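PDB 5I2U: cellulase from Soil metagenome, which probably hydrolyses the beta-1,4-glucosidic bonds of cellulose as a halotolerant glycoside hydrolase of family 5 built on a TIM barrel. Local coordinates for residues R38-I42 / S215-Y219; E159-E163 / Y219-F223; V246-C251 / I279-W284; L205-D209 / A239-I244. One frame throughout, in Å; residues are numbered along the deposited sequence.

After a short N-terminal helix, the chain builds a small antiparallel pair of strands, and contact 1 ties it to the start of barrel strand 217-224, closing a loop of 172 residues. Contact 2 opens inside that loop, at the exit of strand 156-159, and ends further along the same barrel strand; the two share Tyr219. Contact 4 crosses both: its first segment, on helix 203-208, precedes strand 217-224, and its second, at the end of helix 230-241, follows it. Contact 3 comes last, in series, closing the beta-alpha-beta unit of strands 246-252 and 281-286. Ser249 of contact 3 bonds to Glu159 and His222 of contact 2, while Tyr219 packs on Val206 and Ile244 of contact 4.

Contact 1: residues R38-I42 / S215-Y219; sequences RLQVI and SNIMY
The two-stranded antiparallel sheet that precedes the TIM barrel meets the start of barrel strand 217-224 here, with Val41 placed against Asn216 and Met218. One hydrogen bond crosses the contact, from Val41 N to Asn216 OD1 at 3.0 Å. It is nearly straight at the hydrogen (166°), but the donor sits well above the amide plane of Asn216, 48° out of it, so the oxygen is approached from over the flat group. Asn216 has a left-handed backbone conformation just before the strand begins, and its CG lies anti to the carbonyl carbon (chi1 -73°), which swings the amide over to the backbone of Gln40 and Val41. Its other end is also held: ND2 donates to the backbone oxygen of Asp189, a residue of the magnesium site, so both ends of the amide are used and its rotation should be fixed. The same OD1 lies 3.4 Å from Gln40 CA and 3.5 Å from Gln40 CB, while the amide end of Gln40 leads off to Asn48 O. Beyond this polar pair the contact turns apolar. Met218 also touches Leu46, on the second strand of the small sheet, so its thioether chain lies between that sheet and the barrel. From the Val41 side one methyl does most of the touching: CG2 lies 3.5 Å from Met218 CG, 4.0 Å from Met218 SD and 3.8 Å from Ile217 O.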
loop_
_atom_site.group_PDB
_atom_site.type_symbol
_atom_site.label_atom_id
_atom_site.label_comp_id
_atom_site.label_asym_id
_atom_site.label_seq_id
_atom_site.Cartn_x
_atom_site.Cartn_y
_atom_site.Cartn_z
ATOM N N ARG A 38 11.585 -14.002 -1.604
ATOM C CA ARG A 38 11.047 -13.605 -0.297
ATOM C C ARG A 38 11.719 -12.354 0.279
ATOM O O ARG A 38 12.939 -12.303 0.428
ATOM C CB ARG A 38 11.178 -14.766 0.697
ATOM C CG ARG A 38 10.333 -15.978 0.328
ATOM C CD ARG A 38 10.629 -17.140 1.259
ATOM N NE ARG A 38 11.833 -17.842 0.826
ATOM C CZ ARG A 38 12.673 -18.519 1.609
ATOM N NH1 ARG A 38 12.497 -18.599 2.931
ATOM N NH2 ARG A 38 13.729 -19.113 1.051
ATOM N N LEU A 39 10.915 -11.351 0.610
ATOM C CA LEU A 39 11.435 -10.092 1.136
ATOM C C LEU A 39 11.700 -10.210 2.631
ATOM O O LEU A 39 11.137 -11.072 3.289
ATOM C CB LEU A 39 10.453 -8.949 0.857
ATOM C CG LEU A 39 10.084 -8.756 -0.618
ATOM C CD1 LEU A 39 9.157 -7.563 -0.807
ATOM C CD2 LEU A 39 11.319 -8.614 -1.501
ATOM N N GLN A 40 12.560 -9.342 3.155
ATOM C CA GLN A 40 12.866 -9.301 4.590
ATOM C C GLN A 40 13.317 -7.908 4.967
ATOM O O GLN A 40 13.721 -7.143 4.102
ATOM C CB GLN A 40 13.938 -10.342 4.965
ATOM C CG GLN A 40 15.284 -10.192 4.264
ATOM C CD GLN A 40 16.250 -11.350 4.554
ATOM O OE1 GLN A 40 16.350 -11.837 5.691
ATOM N NE2 GLN A 40 17.006 -11.758 3.536
ATOM N N VAL A 41 13.188 -7.563 6.240
ATOM C CA VAL A 41 13.542 -6.233 6.736
ATOM C C VAL A 41 14.808 -6.348 7.573
ATOM O O VAL A 41 14.831 -7.071 8.577
ATOM C CB VAL A 41 12.407 -5.631 7.585
ATOM C CG1 VAL A 41 12.824 -4.291 8.197
ATOM C CG2 VAL A 41 11.152 -5.455 6.745
ATOM N N ILE A 42 15.863 -5.653 7.149
ATOM C CA ILE A 42 17.142 -5.673 7.845
ATOM C C ILE A 42 17.390 -4.272 8.356
ATOM O O ILE A 42 17.509 -3.348 7.562
ATOM C CB ILE A 42 18.296 -6.100 6.926
ATOM C CG1 ILE A 42 17.830 -7.185 5.958
ATOM C CG2 ILE A 42 19.476 -6.566 7.781
ATOM C CD1 ILE A 42 18.833 -7.488 4.866
ATOM N N SER A 215 9.649 -9.847 13.681
ATOM C CA SER A 215 10.499 -9.675 12.502
ATOM C C SER A 215 9.665 -9.403 11.246
ATOM O O SER A 215 8.471 -9.694 11.204
ATOM C CB SER A 215 11.399 -10.898 12.311
ATOM O OG SER A 215 10.638 -12.047 11.998
ATOM N N ASN A 216 10.318 -8.829 10.242
ATOM C CA ASN A 216 9.715 -8.548 8.939
ATOM C C ASN A 216 8.411 -7.758 9.009
ATOM O O ASN A 216 7.420 -8.098 8.360
ATOM C CB ASN A 216 9.540 -9.849 8.138
ATOM C CG ASN A 216 10.844 -10.390 7.623
ATOM O OD1 ASN A 216 11.901 -9.778 7.783
ATOM N ND2 ASN A 216 10.787 -11.559 7.012
ATOM N N ILE A 217 8.419 -6.717 9.831
ATOM C CA ILE A 217 7.366 -5.722 9.791
ATOM C C ILE A 217 7.949 -4.362 9.420
ATOM O O ILE A 217 9.139 -4.104 9.646
ATOM C CB ILE A 217 6.537 -5.654 11.093
ATOM C CG1 ILE A 217 7.276 -4.936 12.224
ATOM C CG2 ILE A 217 6.113 -7.053 11.522
ATOM C CD1 ILE A 217 6.329 -4.379 13.267
ATOM N N MET A 218 7.098 -3.523 8.824
ATOM C CA MET A 218 7.401 -2.111 8.595
ATOM C C MET A 218 6.194 -1.282 8.965
ATOM O O MET A 218 5.076 -1.785 9.072
ATOM C CB MET A 218 7.776 -1.859 7.144
ATOM C CG MET A 218 8.805 -2.837 6.604
ATOM S SD MET A 218 9.318 -2.449 4.929
ATOM C CE MET A 218 10.548 -1.165 5.222
ATOM N N TYR A 219 6.445 -0.000 9.177
ATOM C CA TYR A 219 5.409 0.948 9.540
ATOM C C TYR A 219 5.058 1.817 8.334
ATOM O O TYR A 219 5.943 2.214 7.575
ATOM C CB TYR A 219 5.883 1.778 10.725
ATOM C CG TYR A 219 6.140 0.915 11.944
ATOM C CD1 TYR A 219 5.108 0.605 12.834
ATOM C CD2 TYR A 219 7.401 0.364 12.180
ATOM C CE1 TYR A 219 5.343 -0.184 13.943
ATOM C CE2 TYR A 219 7.648 -0.427 13.295
ATOM C CZ TYR A 219 6.617 -0.699 14.172
ATOM O OH TYR A 219 6.851 -1.503 15.267
#

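Contact 2: residues E159-E163 / Y219-F223; sequences EIWNE and YTMHF
His222 reaches from its strand toward segment 159-163, where three acidic or amide groups are met in turn round the ring: Glu163, Asn162 and Glu159. CB itself is 3.7 Å from Glu163 OE2. With CG anti to the carbonyl carbon (chi1 -67°), the ring is carried toward the loop, and ND1 donates to Glu163 OE2 at 2.7 Å, almost straight and in the plane of the ring. The oxygen is met on its anti side, and the carboxylate is turned 49° against the ring. Next round, CE1 points its C-H edge at Asn162 OD1, 3.1 Å away, an oxygen whose hydrogen bond comes from Arg89. All this sits at the C-terminal end of barrel strand 156-159, where family 5 glycosidases carry an Asn-Glu pair at the substrate cleft; Glu163 makes a weak hydrogen bond there to a glycerol that probably came from the crystallisation liquor. A leucine in place of His222 would probably leave Glu163 OE2 without this donor and its carboxylate less firmly oriented. At the far corner, NE2 is 3.8 Å from Glu159 OE2, and the hydroxyl of Ser249 bonds to both atoms. A water links the two segments nearby, 2.8 Å from Glu159 OE2 and 2.9 Å from Asn162 O, and also bonds to Thr220 OG1, whose CG2 rests 3.9 Å from Glu159 OE2.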
loop_
_atom_site.group_PDB
_atom_site.type_symbol
_atom_site.label_atom_id
_atom_site.label_comp_id
_atom_site.label_asym_id
_atom_site.label_seq_id
_atom_site.Cartn_x
_atom_site.Cartn_y
_atom_site.Cartn_z
ATOM N N GLU A 159 -1.215 -5.558 4.882
ATOM C CA GLU A 159 -1.306 -4.230 5.463
ATOM C C GLU A 159 -2.533 -4.206 6.361
ATOM O O GLU A 159 -3.667 -4.157 5.895
ATOM C CB GLU A 159 -1.383 -3.166 4.389
ATOM C CG GLU A 159 -1.329 -1.760 4.963
ATOM C CD GLU A 159 -1.426 -0.688 3.912
ATOM O OE1 GLU A 159 -1.440 -1.036 2.715
ATOM O OE2 GLU A 159 -1.479 0.505 4.293
ATOM N N ILE A 160 -2.287 -4.222 7.659
ATOM C CA ILE A 160 -3.301 -4.656 8.618
ATOM C C ILE A 160 -4.337 -3.600 9.019
ATOM O O ILE A 160 -5.394 -3.944 9.545
ATOM C CB ILE A 160 -2.655 -5.320 9.868
ATOM C CG1 ILE A 160 -1.791 -4.346 10.673
ATOM C CG2 ILE A 160 -1.819 -6.510 9.434
ATOM C CD1 ILE A 160 -1.409 -4.887 12.028
ATOM N N TRP A 161 -4.044 -2.326 8.769
ATOM C CA TRP A 161 -4.980 -1.258 9.101
ATOM C C TRP A 161 -4.590 -0.011 8.320
ATOM O O TRP A 161 -3.665 0.718 8.719
ATOM C CB TRP A 161 -4.954 -0.988 10.608
ATOM C CG TRP A 161 -6.001 -0.053 11.111
ATOM C CD1 TRP A 161 -6.846 0.733 10.374
ATOM C CD2 TRP A 161 -6.291 0.221 12.478
ATOM N NE1 TRP A 161 -7.644 1.475 11.199
ATOM C CE2 TRP A 161 -7.330 1.183 12.500
ATOM C CE3 TRP A 161 -5.774 -0.248 13.690
ATOM C CZ2 TRP A 161 -7.879 1.674 13.693
ATOM C CZ3 TRP A 161 -6.311 0.246 14.882
ATOM C CH2 TRP A 161 -7.353 1.200 14.872
ATOM N N ASN A 162 -5.301 0.219 7.213
ATOM C CA ASN A 162 -4.963 1.284 6.264
ATOM C C ASN A 162 -4.571 2.604 6.925
ATOM O O ASN A 162 -3.417 3.014 6.867
ATOM C CB ASN A 162 -6.125 1.520 5.309
ATOM C CG ASN A 162 -5.964 2.793 4.479
ATOM O OD1 ASN A 162 -4.887 3.072 3.962
ATOM N ND2 ASN A 162 -7.014 3.567 4.380
ATOM N N GLU A 163 -5.542 3.251 7.555
ATOM C CA GLU A 163 -5.355 4.588 8.082
ATOM C C GLU A 163 -6.157 4.723 9.361
ATOM O O GLU A 163 -7.310 5.148 9.330
ATOM C CB GLU A 163 -5.798 5.639 7.052
ATOM C CG GLU A 163 -4.731 6.023 6.044
ATOM C CD GLU A 163 -5.154 7.148 5.115
ATOM O OE1 GLU A 163 -6.319 7.569 5.115
ATOM O OE2 GLU A 163 -4.301 7.608 4.347
ATOM N N TYR A 219 6.445 -0.000 9.177
ATOM C CA TYR A 219 5.409 0.948 9.540
ATOM C C TYR A 219 5.058 1.817 8.334
ATOM O O TYR A 219 5.943 2.214 7.575
ATOM C CB TYR A 219 5.883 1.778 10.725
ATOM C CG TYR A 219 6.140 0.915 11.944
ATOM C CD1 TYR A 219 5.108 0.605 12.834
ATOM C CD2 TYR A 219 7.401 0.364 12.180
ATOM C CE1 TYR A 219 5.343 -0.184 13.943
ATOM C CE2 TYR A 219 7.648 -0.427 13.295
ATOM C CZ TYR A 219 6.617 -0.699 14.172
ATOM O OH TYR A 219 6.851 -1.503 15.267
ATOM N N THR A 220 3.767 2.086 8.141
ATOM C CA THR A 220 3.352 2.820 6.970
ATOM C C THR A 220 3.395 4.307 7.218
ATOM O O THR A 220 3.316 4.779 8.367
ATOM C CB THR A 220 1.989 2.366 6.418
ATOM O OG1 THR A 220 0.976 2.556 7.402
ATOM C CG2 THR A 220 2.047 0.894 6.007
ATOM N N MET A 221 3.564 5.039 6.122
ATOM C CA MET A 221 3.413 6.486 6.115
ATOM C C MET A 221 2.648 6.847 4.862
ATOM O O MET A 221 2.955 6.323 3.800
ATOM C CB MET A 221 4.784 7.174 6.149
ATOM C CG MET A 221 4.725 8.675 6.387
ATOM S SD MET A 221 4.573 9.673 4.886
ATOM C CE MET A 221 6.230 9.532 4.220
ATOM N N HIS A 222 1.645 7.714 4.995
ATOM C CA HIS A 222 0.876 8.220 3.859
ATOM C C HIS A 222 1.035 9.734 3.714
ATOM O O HIS A 222 0.889 10.477 4.683
ATOM C CB HIS A 222 -0.604 7.883 4.012
ATOM C CG HIS A 222 -0.914 6.418 3.919
ATOM N ND1 HIS A 222 -2.203 5.945 3.924
ATOM C CD2 HIS A 222 -0.118 5.327 3.812
ATOM C CE1 HIS A 222 -2.190 4.627 3.826
ATOM N NE2 HIS A 222 -0.937 4.227 3.760
ATOM N N PHE A 223 1.345 10.184 2.500
ATOM C CA PHE A 223 1.440 11.617 2.217
ATOM C C PHE A 223 0.677 11.973 0.947
ATOM O O PHE A 223 0.556 11.160 0.044
ATOM C CB PHE A 223 2.906 12.059 2.098
ATOM C CG PHE A 223 3.582 11.583 0.851
ATOM C CD1 PHE A 223 3.450 12.287 -0.345
ATOM C CD2 PHE A 223 4.356 10.437 0.863
ATOM C CE1 PHE A 223 4.059 11.840 -1.503
ATOM C CE2 PHE A 223 4.969 9.989 -0.292
ATOM C CZ PHE A 223 4.825 10.688 -1.475
HETATM O O HOH W 1 -1.130 1.195 6.987
#

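Contact 3: residues V246-C251 / I279-W284; sequences VFVSEC and ISWVAW. With PO4 (phosphate ion), chain J.
Glu250 lays its carboxylate over one face of the Trp284 indole, with planes only 25° apart and Glu250 CD 3.6 Å above the ring plane, displaced to the six-membered side, where OE1 is nearest CE3. Phe247 is met in another way: Ser280 CB stands over its face in a CH-pi contact, 3.8 Å from the centroid, while Val282 CG2 comes to its edge at CE1. Val248 and Cys251 point the other way, touching Trp281 CB on the side covered by helix 264-276. These are neighbouring parallel barrel strands, joined by Val248 N to Ser280 O (3.1 Å) and Trp284 N to Cys251 O (2.8 Å), with two weak hydrogen bonds between them and a beta bulge that shifts the register by one residue. Val246 N donates to O4 of a phosphate, probably from the crystallisation liquor, at 3.0 Å. An alanine in place of Glu250 would probably uncover this face of Trp284 and leave Arg89 and Tyr224 without their shared partner. The indole face offers the carboxylate no hydrogen bond; it is held by Arg89 on OE1 and Tyr224 on OE2, among others, beside Glu163, consistent with the paired carboxylates of a family 5 glycosidase cleft.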
loop_
_atom_site.group_PDB
_atom_site.type_symbol
_atom_site.label_atom_id
_atom_site.label_comp_id
_atom_site.label_asym_id
_atom_site.label_seq_id
_atom_site.Cartn_x
_atom_site.Cartn_y
_atom_site.Cartn_z
ATOM N N VAL A 246 10.132 2.094 7.373
ATOM C CA VAL A 246 9.044 2.881 6.789
ATOM C C VAL A 246 8.747 2.469 5.343
ATOM O O VAL A 246 9.634 2.482 4.490
ATOM C CB VAL A 246 9.396 4.380 6.801
ATOM C CG1 VAL A 246 8.304 5.211 6.116
ATOM C CG2 VAL A 246 9.623 4.845 8.237
ATOM N N PHE A 247 7.490 2.121 5.083
ATOM C CA PHE A 247 7.007 1.767 3.749
ATOM C C PHE A 247 5.826 2.686 3.469
ATOM O O PHE A 247 4.849 2.686 4.218
ATOM C CB PHE A 247 6.570 0.297 3.754
ATOM C CG PHE A 247 6.254 -0.279 2.396
ATOM C CD1 PHE A 247 5.150 0.152 1.665
ATOM C CD2 PHE A 247 7.035 -1.303 1.871
ATOM C CE1 PHE A 247 4.867 -0.397 0.420
ATOM C CE2 PHE A 247 6.754 -1.852 0.632
ATOM C CZ PHE A 247 5.660 -1.402 -0.092
ATOM N N VAL A 248 5.904 3.464 2.393
ATOM C CA VAL A 248 4.790 4.329 1.964
ATOM C C VAL A 248 3.760 3.490 1.174
ATOM O O VAL A 248 3.910 3.270 -0.032
ATOM C CB VAL A 248 5.318 5.524 1.143
ATOM C CG1 VAL A 248 4.182 6.332 0.523
ATOM C CG2 VAL A 248 6.185 6.416 2.031
ATOM N N SER A 249 2.735 2.991 1.868
ATOM C CA SER A 249 1.747 2.097 1.249
ATOM C C SER A 249 0.656 2.872 0.499
ATOM O O SER A 249 -0.126 2.282 -0.257
ATOM C CB SER A 249 1.129 1.156 2.289
ATOM O OG SER A 249 0.450 1.876 3.291
ATOM N N GLU A 250 0.607 4.188 0.702
ATOM C CA GLU A 250 -0.310 5.026 -0.054
ATOM C C GLU A 250 0.210 6.441 -0.113
ATOM O O GLU A 250 0.610 6.999 0.916
ATOM C CB GLU A 250 -1.669 5.035 0.621
ATOM C CG GLU A 250 -2.781 5.596 -0.225
ATOM C CD GLU A 250 -4.048 5.722 0.570
ATOM O OE1 GLU A 250 -4.622 4.669 0.942
ATOM O OE2 GLU A 250 -4.450 6.875 0.826
ATOM N N CYS A 251 0.226 7.015 -1.307
ATOM C CA CYS A 251 0.575 8.411 -1.466
ATOM C C CYS A 251 0.040 8.992 -2.749
ATOM O O CYS A 251 -0.346 8.265 -3.671
ATOM C CB CYS A 251 2.105 8.622 -1.405
ATOM S SG CYS A 251 3.085 7.866 -2.722
ATOM N N ILE A 279 13.048 4.169 0.197
ATOM C CA ILE A 279 11.710 3.927 0.749
ATOM C C ILE A 279 10.809 3.478 -0.396
ATOM O O ILE A 279 10.771 4.135 -1.450
ATOM C CB ILE A 279 11.112 5.210 1.371
ATOM C CG1 ILE A 279 11.867 5.592 2.642
ATOM C CG2 ILE A 279 9.621 5.045 1.661
ATOM C CD1 ILE A 279 11.608 7.010 3.112
ATOM N N SER A 280 10.106 2.360 -0.208
ATOM C CA SER A 280 9.169 1.874 -1.223
ATOM C C SER A 280 7.901 2.720 -1.218
ATOM O O SER A 280 7.532 3.264 -0.180
ATOM C CB SER A 280 8.829 0.405 -0.996
ATOM O OG SER A 280 9.925 -0.415 -1.339
ATOM N N TRP A 281 7.255 2.861 -2.380
ATOM C CA TRP A 281 6.047 3.708 -2.488
ATOM C C TRP A 281 4.966 3.210 -3.448
ATOM O O TRP A 281 5.251 2.579 -4.451
ATOM C CB TRP A 281 6.400 5.175 -2.777
ATOM C CG TRP A 281 7.295 5.431 -3.928
ATOM C CD1 TRP A 281 8.657 5.512 -3.900
ATOM C CD2 TRP A 281 6.908 5.673 -5.288
ATOM N NE1 TRP A 281 9.151 5.770 -5.160
ATOM C CE2 TRP A 281 8.102 5.874 -6.035
ATOM C CE3 TRP A 281 5.670 5.729 -5.955
ATOM C CZ2 TRP A 281 8.096 6.144 -7.413
ATOM C CZ3 TRP A 281 5.655 5.994 -7.337
ATOM C CH2 TRP A 281 6.865 6.198 -8.047
ATOM N N VAL A 282 3.725 3.509 -3.098
ATOM C CA VAL A 282 2.549 3.098 -3.855
ATOM C C VAL A 282 1.648 4.317 -4.052
ATOM O O VAL A 282 1.175 4.928 -3.076
ATOM C CB VAL A 282 1.783 1.976 -3.133
ATOM C CG1 VAL A 282 0.783 1.307 -4.067
ATOM C CG2 VAL A 282 2.753 0.928 -2.575
ATOM N N ALA A 283 1.404 4.665 -5.316
ATOM C CA ALA A 283 0.583 5.844 -5.648
ATOM C C ALA A 283 -0.918 5.503 -5.687
ATOM O O ALA A 283 -1.296 4.436 -6.189
ATOM C CB ALA A 283 1.037 6.436 -6.964
ATOM N N TRP A 284 -1.747 6.428 -5.189
ATOM C CA TRP A 284 -3.233 6.299 -5.097
ATOM C C TRP A 284 -3.951 7.323 -6.002
ATOM O O TRP A 284 -3.577 8.498 -5.972
ATOM C CB TRP A 284 -3.626 6.568 -3.652
ATOM C CG TRP A 284 -5.098 6.595 -3.314
ATOM C CD1 TRP A 284 -5.956 7.657 -3.437
ATOM C CD2 TRP A 284 -5.867 5.518 -2.778
ATOM N NE1 TRP A 284 -7.213 7.298 -3.031
ATOM C CE2 TRP A 284 -7.190 5.994 -2.614
ATOM C CE3 TRP A 284 -5.578 4.185 -2.449
ATOM C CZ2 TRP A 284 -8.220 5.188 -2.102
ATOM C CZ3 TRP A 284 -6.595 3.391 -1.934
ATOM C CH2 TRP A 284 -7.902 3.900 -1.756
HETATM P P PO4 J . 13.578 2.660 5.015
HETATM O O1 PO4 J . 12.696 2.942 3.834
HETATM O O2 PO4 J . 14.042 3.956 5.639
HETATM O O3 PO4 J . 14.770 1.865 4.537
HETATM O O4 PO4 J . 12.769 1.896 6.032
HETATM O O HOH W 2 10.174 0.894 2.316
#

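Contact 4: residues L205-D209 / A239-I244; sequences LVAED and AIAKGI
Ala207 packs against Ile244, Ala239 and Lys242, and most of this contact is apolar. Ile244 is the main partner on its side: CG1 lies 3.8 Å from Ala207 CA, and CG2 meets Val206 CG1, also at 3.8 Å. With CG1 anti to the carbonyl carbon (chi1 -55°), the ethyl branch lies against helix 203-208, and CD1 comes 4.0 Å from Val206 O. Ala207 CB is 4.5 Å from Ala239 CB; with only methyls here, the two helices can come close, their alpha carbons being 5.4 Å apart at these residues. Tyr219 of the barrel strand touches both Val206 and Ile244, so the pair lies between the helix ends and the barrel wall. Backbone hydrogen bonds shape segment 239-244. Helix 230-241 ends in a Schellman motif, with Ile244 N bonded to Ala239 O and Gly243 N to Ile240 O, and Gly243 takes the positive phi of its C-prime position. That turn brings Ile244 back toward helix 203-208 on the way into the next barrel strand. The charged interaction lies at the solvent-facing side, where both Glu208 and Lys242 are exposed. Lys242 runs out fully extended beyond CG, its CD methylene passing 3.8 Å from Ala207 CB. At its tip NZ faces Glu208 OE2 across 3.7 Å, a long salt bridge that the glutamate reaches through a bend at chi2 (-72°).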
loop_
_atom_site.group_PDB
_atom_site.type_symbol
_atom_site.label_atom_id
_atom_site.label_comp_id
_atom_site.label_asym_id
_atom_site.label_seq_id
_atom_site.Cartn_x
_atom_site.Cartn_y
_atom_site.Cartn_z
ATOM N N LEU A 205 5.304 8.756 17.437
ATOM C CA LEU A 205 4.741 7.954 18.528
ATOM C C LEU A 205 5.221 6.500 18.451
ATOM O O LEU A 205 5.525 5.880 19.469
ATOM C CB LEU A 205 3.209 8.003 18.526
ATOM C CG LEU A 205 2.517 9.343 18.825
ATOM C CD1 LEU A 205 1.023 9.131 19.064
ATOM C CD2 LEU A 205 3.139 10.078 20.014
ATOM N N VAL A 206 5.278 5.969 17.233
ATOM C CA VAL A 206 5.837 4.631 16.969
ATOM C C VAL A 206 7.309 4.560 17.406
ATOM O O VAL A 206 7.726 3.575 18.007
ATOM C CB VAL A 206 5.686 4.242 15.462
ATOM C CG1 VAL A 206 6.513 3.007 15.080
ATOM C CG2 VAL A 206 4.208 4.054 15.106
ATOM N N ALA A 207 8.077 5.602 17.088
ATOM C CA ALA A 207 9.502 5.682 17.457
ATOM C C ALA A 207 9.729 5.510 18.962
ATOM O O ALA A 207 10.626 4.775 19.373
ATOM C CB ALA A 207 10.101 6.999 16.978
ATOM N N GLU A 208 8.873 6.153 19.760
ATOM C CA GLU A 208 8.928 6.083 21.222
ATOM C C GLU A 208 8.467 4.752 21.835
ATOM O O GLU A 208 8.953 4.377 22.898
ATOM C CB GLU A 208 8.123 7.240 21.827
ATOM C CG GLU A 208 8.858 8.571 21.770
ATOM C CD GLU A 208 10.017 8.619 22.755
ATOM O OE1 GLU A 208 9.749 8.561 23.982
ATOM O OE2 GLU A 208 11.186 8.698 22.307
ATOM N N ASP A 209 7.558 4.046 21.158
ATOM C CA ASP A 209 6.941 2.818 21.665
ATOM C C ASP A 209 6.718 1.768 20.533
ATOM O O ASP A 209 5.575 1.437 20.195
ATOM C CB ASP A 209 5.615 3.210 22.346
ATOM C CG ASP A 209 4.897 2.042 23.022
ATOM O OD1 ASP A 209 5.548 1.060 23.452
ATOM O OD2 ASP A 209 3.662 2.136 23.155
ATOM N N ALA A 239 12.164 9.070 12.586
ATOM C CA ALA A 239 11.734 7.725 12.979
ATOM C C ALA A 239 12.680 6.661 12.426
ATOM O O ALA A 239 13.089 5.750 13.154
ATOM C CB ALA A 239 10.308 7.464 12.528
ATOM N N ILE A 240 13.044 6.797 11.152
ATOM C CA ILE A 240 14.028 5.902 10.521
ATOM C C ILE A 240 15.355 5.868 11.298
ATOM O O ILE A 240 15.943 4.793 11.469
ATOM C CB ILE A 240 14.313 6.290 9.045
ATOM C CG1 ILE A 240 13.061 6.092 8.173
ATOM C CG2 ILE A 240 15.466 5.467 8.471
ATOM C CD1 ILE A 240 13.043 6.928 6.910
ATOM N N ALA A 241 15.816 7.045 11.739
ATOM C CA ALA A 241 17.034 7.182 12.568
ATOM C C ALA A 241 16.924 6.429 13.903
ATOM O O ALA A 241 17.883 5.788 14.338
ATOM C CB ALA A 241 17.343 8.652 12.818
ATOM N N LYS A 242 15.744 6.470 14.520
ATOM C CA LYS A 242 15.468 5.668 15.719
ATOM C C LYS A 242 15.121 4.188 15.430
ATOM O O LYS A 242 14.571 3.505 16.298
ATOM C CB LYS A 242 14.363 6.331 16.548
ATOM C CG LYS A 242 14.737 7.705 17.071
ATOM C CD LYS A 242 13.590 8.317 17.856
ATOM C CE LYS A 242 13.988 9.639 18.489
ATOM N NZ LYS A 242 12.907 10.143 19.380
ATOM N N GLY A 243 15.445 3.689 14.234
ATOM C CA GLY A 243 15.257 2.271 13.895
ATOM C C GLY A 243 13.852 1.821 13.487
ATOM O O GLY A 243 13.529 0.645 13.615
ATOM N N ILE A 244 13.030 2.742 12.984
ATOM C CA ILE A 244 11.683 2.418 12.498
ATOM C C ILE A 244 11.712 2.213 10.972
ATOM O O ILE A 244 11.973 3.169 10.230
ATOM C CB ILE A 244 10.688 3.537 12.864
ATOM C CG1 ILE A 244 10.700 3.817 14.386
ATOM C CG2 ILE A 244 9.278 3.183 12.414
ATOM C CD1 ILE A 244 10.498 2.600 15.282
#